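PDB 6N39: dephospho-CoA kinase, which probably catalyses the ATP-dependent phosphorylation of the 3'-hydroxyl of dephospho-CoA, the last step of coenzyme A biosynthesis. Local coordinates for residues Asp303-Arg315 / Tyr401-Pro415. Sequence-based numbering, arbitrary orientation.
Sequences DVAKPDARSTVER and YRRAWDWADSTGWKP
Lys306, Arg310 and Thr312 lie along the last turns of helix 386-411 and the tail behind it, their CA atoms nearest those of Tyr401, Trp405 and Lys414 in turn, so the largely extended loop 303-315 runs in the same direction as the helix. This is loop-on-helix packing in the C-terminal UPF0157 (GrpB-family) region, which is involved in proper folding of the full-length enzyme, away from the predicted ATP site. The Tyr401 ring is sandwiched: CG of Lys306 sits over one face, 3.8 Å from the ring centroid, and CD1 of Trp405 over the other. At its edge the hydroxyl OH accepts a nearly straight bond from Arg310 N (2.9 Å, 164°). Next along, Arg310 CB sits over the face of the Trp405 indole, 3.5 Å from the centroid of the five-membered ring, a CH-pi contact. Bends at chi2 and chi3 (-69° and -44°) then fold the chain back over the indole, bringing the guanidinium to Asp409, which it grips end-on, NH1 to OD2 and NH2 to OD1, both at 2.9 Å through syn lone pairs. NE makes a salt bridge to Asp317, so two carboxylates share the guanidinium. Thr312 CG2 touches CZ3 of both Trp405 and Trp413, while its OG1, bonded to Gln352, touches Pro415 CD. A water links loop and helix, donating to Arg310 O at 2.7 Å and accepting from Tyr401 OH at 2.6 Å.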
loop_
_atom_site.group_PDB
_atom_site.type_symbol
_atom_site.label_atom_id
_atom_site.label_comp_id
_atom_site.label_asym_id
_atom_site.label_seq_id
_atom_site.Cartn_x
_atom_site.Cartn_y
_atom_site.Cartn_z
ATOM N N ASP A 303 12.257 -2.870 22.083
ATOM C CA ASP A 303 11.145 -2.413 22.915
ATOM C C ASP A 303 11.629 -2.225 24.360
ATOM O O ASP A 303 12.755 -2.583 24.718
ATOM C CB ASP A 303 9.982 -3.425 22.885
ATOM C CG ASP A 303 9.349 -3.578 21.491
ATOM O OD1 ASP A 303 8.920 -2.565 20.899
ATOM O OD2 ASP A 303 9.283 -4.718 20.989
ATOM N N VAL A 304 10.753 -1.679 25.202
ATOM C CA VAL A 304 10.995 -1.627 26.645
ATOM C C VAL A 304 10.903 -3.040 27.210
ATOM O O VAL A 304 9.893 -3.725 27.033
ATOM C CB VAL A 304 9.984 -0.693 27.328
ATOM C CG1 VAL A 304 10.203 -0.632 28.856
ATOM C CG2 VAL A 304 10.084 0.706 26.729
ATOM N N ALA A 305 11.954 -3.490 27.895
ATOM C CA ALA A 305 11.945 -4.844 28.449
ATOM C C ALA A 305 10.958 -4.959 29.611
ATOM O O ALA A 305 10.750 -4.011 30.365
ATOM C CB ALA A 305 13.343 -5.252 28.946
ATOM N N LYS A 306 10.342 -6.140 29.743
ATOM C CA LYS A 306 9.615 -6.498 30.951
ATOM C C LYS A 306 10.295 -7.689 31.605
ATOM O O LYS A 306 10.787 -8.578 30.907
ATOM C CB LYS A 306 8.140 -6.875 30.678
ATOM C CG LYS A 306 7.450 -6.089 29.604
ATOM C CD LYS A 306 7.048 -4.710 30.073
ATOM C CE LYS A 306 6.954 -3.791 28.862
ATOM N NZ LYS A 306 6.826 -4.614 27.642
ATOM N N PRO A 307 10.339 -7.744 32.928
ATOM C CA PRO A 307 10.906 -8.917 33.592
ATOM C C PRO A 307 10.003 -10.129 33.392
ATOM O O PRO A 307 8.826 -10.005 33.049
ATOM C CB PRO A 307 10.947 -8.496 35.058
ATOM C CG PRO A 307 9.780 -7.540 35.172
ATOM C CD PRO A 307 9.718 -6.808 33.876
ATOM N N ASP A 308 10.572 -11.306 33.647
ATOM C CA ASP A 308 9.903 -12.592 33.438
ATOM C C ASP A 308 9.170 -12.595 32.102
ATOM O O ASP A 308 7.947 -12.728 32.027
ATOM C CB ASP A 308 8.950 -12.920 34.587
ATOM C CG ASP A 308 8.426 -14.352 34.522
ATOM O OD1 ASP A 308 9.047 -15.195 33.835
ATOM O OD2 ASP A 308 7.378 -14.636 35.144
ATOM N N ALA A 309 9.961 -12.408 31.040
ATOM C CA ALA A 309 9.443 -12.347 29.679
ATOM C C ALA A 309 8.757 -13.653 29.297
ATOM O O ALA A 309 9.222 -14.743 29.644
ATOM C CB ALA A 309 10.586 -12.048 28.699
ATOM N N ARG A 310 7.662 -13.545 28.551
ATOM C CA ARG A 310 6.821 -14.697 28.262
ATOM C C ARG A 310 6.739 -14.963 26.764
ATOM O O ARG A 310 6.799 -14.043 25.946
ATOM C CB ARG A 310 5.408 -14.503 28.816
ATOM C CG ARG A 310 5.349 -14.220 30.303
ATOM C CD ARG A 310 5.746 -15.442 31.111
ATOM N NE ARG A 310 5.128 -16.657 30.592
ATOM C CZ ARG A 310 3.907 -17.078 30.914
ATOM N NH1 ARG A 310 3.152 -16.383 31.757
ATOM N NH2 ARG A 310 3.439 -18.199 30.388
ATOM N N SER A 311 6.583 -16.239 26.416
ATOM C CA SER A 311 6.348 -16.655 25.038
ATOM C C SER A 311 5.580 -17.964 25.052
ATOM O O SER A 311 5.698 -18.746 26.004
ATOM C CB SER A 311 7.654 -16.856 24.271
ATOM O OG SER A 311 7.396 -17.213 22.921
ATOM N N THR A 312 4.801 -18.212 23.986
ATOM C CA THR A 312 4.257 -19.559 23.807
ATOM C C THR A 312 5.257 -20.499 23.148
ATOM O O THR A 312 4.952 -21.684 22.978
ATOM C CB THR A 312 2.945 -19.550 22.989
ATOM O OG1 THR A 312 3.174 -19.083 21.650
ATOM C CG2 THR A 312 1.882 -18.673 23.659
ATOM N N VAL A 313 6.425 -19.998 22.757
ATOM C CA VAL A 313 7.505 -20.835 22.252
ATOM C C VAL A 313 8.444 -21.118 23.418
ATOM O O VAL A 313 8.988 -20.191 24.026
ATOM C CB VAL A 313 8.234 -20.152 21.083
ATOM C CG1 VAL A 313 9.434 -21.000 20.641
ATOM C CG2 VAL A 313 7.273 -19.960 19.923
ATOM N N GLU A 314 8.637 -22.402 23.731
ATOM C CA GLU A 314 9.165 -22.775 25.040
ATOM C C GLU A 314 10.542 -22.180 25.305
ATOM O O GLU A 314 10.800 -21.680 26.406
ATOM C CB GLU A 314 9.208 -24.300 25.182
ATOM C CG GLU A 314 9.744 -24.765 26.526
ATOM C CD GLU A 314 9.021 -24.112 27.693
ATOM O OE1 GLU A 314 9.688 -23.451 28.523
ATOM O OE2 GLU A 314 7.779 -24.251 27.769
ATOM N N ARG A 315 11.442 -22.215 24.323
ATOM C CA ARG A 315 12.809 -21.771 24.564
ATOM C C ARG A 315 12.920 -20.268 24.788
ATOM O O ARG A 315 13.989 -19.791 25.169
ATOM C CB ARG A 315 13.710 -22.187 23.402
ATOM C CG ARG A 315 13.332 -21.595 22.048
ATOM C CD ARG A 315 14.196 -22.213 20.953
ATOM N NE ARG A 315 13.959 -21.593 19.651
ATOM C CZ ARG A 315 12.981 -21.941 18.825
ATOM N NH1 ARG A 315 12.140 -22.906 19.167
ATOM N NH2 ARG A 315 12.843 -21.322 17.662
ATOM N N TYR A 401 1.046 -6.173 30.715
ATOM C CA TYR A 401 1.809 -7.343 30.292
ATOM C C TYR A 401 1.493 -8.530 31.190
ATOM O O TYR A 401 1.179 -9.633 30.710
ATOM C CB TYR A 401 3.311 -7.013 30.328
ATOM C CG TYR A 401 4.229 -8.055 29.711
ATOM C CD1 TYR A 401 4.402 -8.125 28.329
ATOM C CD2 TYR A 401 4.941 -8.946 30.508
ATOM C CE1 TYR A 401 5.249 -9.060 27.751
ATOM C CE2 TYR A 401 5.782 -9.901 29.937
ATOM C CZ TYR A 401 5.936 -9.950 28.560
ATOM O OH TYR A 401 6.768 -10.893 27.983
ATOM N N ARG A 402 1.541 -8.306 32.510
ATOM C CA ARG A 402 1.278 -9.413 33.426
ATOM C C ARG A 402 -0.147 -9.943 33.266
ATOM O O ARG A 402 -0.376 -11.163 33.287
ATOM C CB ARG A 402 1.548 -8.976 34.873
ATOM C CG ARG A 402 3.041 -8.738 35.165
ATOM C CD ARG A 402 3.300 -8.415 36.635
ATOM N NE ARG A 402 2.685 -7.143 37.016
ATOM C CZ ARG A 402 3.345 -5.997 37.180
ATOM N NH1 ARG A 402 4.668 -5.942 37.022
ATOM N NH2 ARG A 402 2.671 -4.903 37.507
ATOM N N ARG A 403 -1.112 -9.043 33.069
ATOM C CA ARG A 403 -2.507 -9.468 33.012
ATOM C C ARG A 403 -2.803 -10.184 31.704
ATOM O O ARG A 403 -3.500 -11.202 31.693
ATOM C CB ARG A 403 -3.435 -8.268 33.185
ATOM C CG ARG A 403 -3.481 -7.698 34.606
ATOM C CD ARG A 403 -3.750 -6.202 34.557
ATOM N NE ARG A 403 -5.094 -5.893 34.084
ATOM C CZ ARG A 403 -5.492 -4.684 33.699
ATOM N NH1 ARG A 403 -4.637 -3.668 33.709
ATOM N NH2 ARG A 403 -6.744 -4.494 33.300
ATOM N N ALA A 404 -2.314 -9.639 30.589
ATOM C CA ALA A 404 -2.480 -10.298 29.304
ATOM C C ALA A 404 -1.923 -11.711 29.347
ATOM O O ALA A 404 -2.562 -12.651 28.860
ATOM C CB ALA A 404 -1.794 -9.486 28.201
ATOM N N TRP A 405 -0.740 -11.891 29.940
ATOM C CA TRP A 405 -0.189 -13.241 29.961
ATOM C C TRP A 405 -0.926 -14.139 30.948
ATOM O O TRP A 405 -1.016 -15.353 30.724
ATOM C CB TRP A 405 1.315 -13.194 30.233
ATOM C CG TRP A 405 2.050 -12.937 28.937
ATOM C CD1 TRP A 405 2.661 -11.771 28.542
ATOM C CD2 TRP A 405 2.189 -13.855 27.842
ATOM N NE1 TRP A 405 3.183 -11.922 27.271
ATOM C CE2 TRP A 405 2.910 -13.191 26.825
ATOM C CE3 TRP A 405 1.802 -15.183 27.638
ATOM C CZ2 TRP A 405 3.245 -13.810 25.626
ATOM C CZ3 TRP A 405 2.126 -15.791 26.435
ATOM C CH2 TRP A 405 2.844 -15.103 25.450
ATOM N N ASP A 406 -1.494 -13.575 32.015
ATOM C CA ASP A 406 -2.363 -14.374 32.885
ATOM C C ASP A 406 -3.570 -14.888 32.110
ATOM O O ASP A 406 -3.948 -16.063 32.212
ATOM C CB ASP A 406 -2.824 -13.542 34.078
ATOM C CG ASP A 406 -1.902 -13.659 35.265
ATOM O OD1 ASP A 406 -1.185 -14.674 35.353
ATOM O OD2 ASP A 406 -1.901 -12.738 36.115
ATOM N N TRP A 407 -4.188 -14.007 31.327
ATOM C CA TRP A 407 -5.314 -14.401 30.487
ATOM C C TRP A 407 -4.889 -15.446 29.461
ATOM O O TRP A 407 -5.631 -16.396 29.186
ATOM C CB TRP A 407 -5.893 -13.160 29.793
ATOM C CG TRP A 407 -6.993 -13.453 28.824
ATOM C CD1 TRP A 407 -8.325 -13.600 29.107
ATOM C CD2 TRP A 407 -6.860 -13.641 27.415
ATOM N NE1 TRP A 407 -9.025 -13.863 27.956
ATOM C CE2 TRP A 407 -8.148 -13.890 26.902
ATOM C CE3 TRP A 407 -5.774 -13.617 26.531
ATOM C CZ2 TRP A 407 -8.379 -14.124 25.543
ATOM C CZ3 TRP A 407 -6.010 -13.840 25.182
ATOM C CH2 TRP A 407 -7.299 -14.090 24.706
ATOM N N ALA A 408 -3.698 -15.278 28.877
ATOM C CA ALA A 408 -3.215 -16.242 27.892
ATOM C C ALA A 408 -3.015 -17.611 28.519
ATOM O O ALA A 408 -3.373 -18.634 27.920
ATOM C CB ALA A 408 -1.911 -15.756 27.260
ATOM N N ASP A 409 -2.423 -17.652 29.718
ATOM C CA ASP A 409 -2.256 -18.922 30.412
ATOM C C ASP A 409 -3.606 -19.555 30.723
ATOM O O ASP A 409 -3.782 -20.763 30.549
ATOM C CB ASP A 409 -1.452 -18.731 31.704
ATOM C CG ASP A 409 0.004 -18.359 31.449
ATOM O OD1 ASP A 409 0.553 -18.703 30.385
ATOM O OD2 ASP A 409 0.608 -17.712 32.326
ATOM N N SER A 410 -4.578 -18.747 31.166
ATOM C CA SER A 410 -5.879 -19.294 31.550
ATOM C C SER A 410 -6.621 -19.872 30.353
ATOM O O SER A 410 -7.216 -20.950 30.447
ATOM C CB SER A 410 -6.736 -18.215 32.213
ATOM O OG SER A 410 -6.113 -17.697 33.370
ATOM N N THR A 411 -6.620 -19.165 29.227
ATOM C CA THR A 411 -7.422 -19.574 28.080
ATOM C C THR A 411 -6.670 -20.473 27.106
ATOM O O THR A 411 -7.248 -20.875 26.095
ATOM C CB THR A 411 -7.933 -18.338 27.324
ATOM O OG1 THR A 411 -6.813 -17.567 26.881
ATOM C CG2 THR A 411 -8.805 -17.474 28.224
ATOM N N GLY A 412 -5.401 -20.783 27.363
ATOM C CA GLY A 412 -4.634 -21.539 26.382
ATOM C C GLY A 412 -4.427 -20.795 25.078
ATOM O O GLY A 412 -4.432 -21.407 24.004
ATOM N N TRP A 413 -4.258 -19.481 25.148
ATOM C CA TRP A 413 -4.077 -18.675 23.947
ATOM C C TRP A 413 -2.860 -19.126 23.146
ATOM O O TRP A 413 -1.777 -19.342 23.694
ATOM C CB TRP A 413 -3.909 -17.205 24.338
ATOM C CG TRP A 413 -3.632 -16.303 23.180
ATOM C CD1 TRP A 413 -4.558 -15.734 22.347
ATOM C CD2 TRP A 413 -2.344 -15.852 22.719
ATOM N NE1 TRP A 413 -3.928 -14.942 21.416
ATOM C CE2 TRP A 413 -2.572 -15.005 21.612
ATOM C CE3 TRP A 413 -1.028 -16.079 23.136
ATOM C CZ2 TRP A 413 -1.530 -14.390 20.910
ATOM C CZ3 TRP A 413 0.007 -15.463 22.447
ATOM C CH2 TRP A 413 -0.251 -14.622 21.346
ATOM N N LYS A 414 -3.036 -19.233 21.832
ATOM C CA LYS A 414 -1.953 -19.509 20.899
ATOM C C LYS A 414 -2.029 -18.518 19.748
ATOM O O LYS A 414 -3.125 -18.213 19.273
ATOM C CB LYS A 414 -2.031 -20.939 20.341
ATOM C CG LYS A 414 -1.943 -22.027 21.396
ATOM C CD LYS A 414 -0.640 -21.930 22.180
ATOM C CE LYS A 414 -0.550 -22.999 23.268
ATOM N NZ LYS A 414 0.502 -22.663 24.278
ATOM N N PRO A 415 -0.888 -18.004 19.275
ATOM C CA PRO A 415 -0.948 -17.052 18.164
ATOM C C PRO A 415 -1.219 -17.741 16.836
ATOM O O PRO A 415 -1.015 -18.957 16.662
ATOM C CB PRO A 415 0.443 -16.395 18.180
ATOM C CG PRO A 415 1.338 -17.425 18.811
ATOM C CD PRO A 415 0.485 -18.215 19.773
ATOM O OXT PRO A 415 -1.671 -17.074 15.907
HETATM O O HOH W 1 5.752 -11.570 25.694
#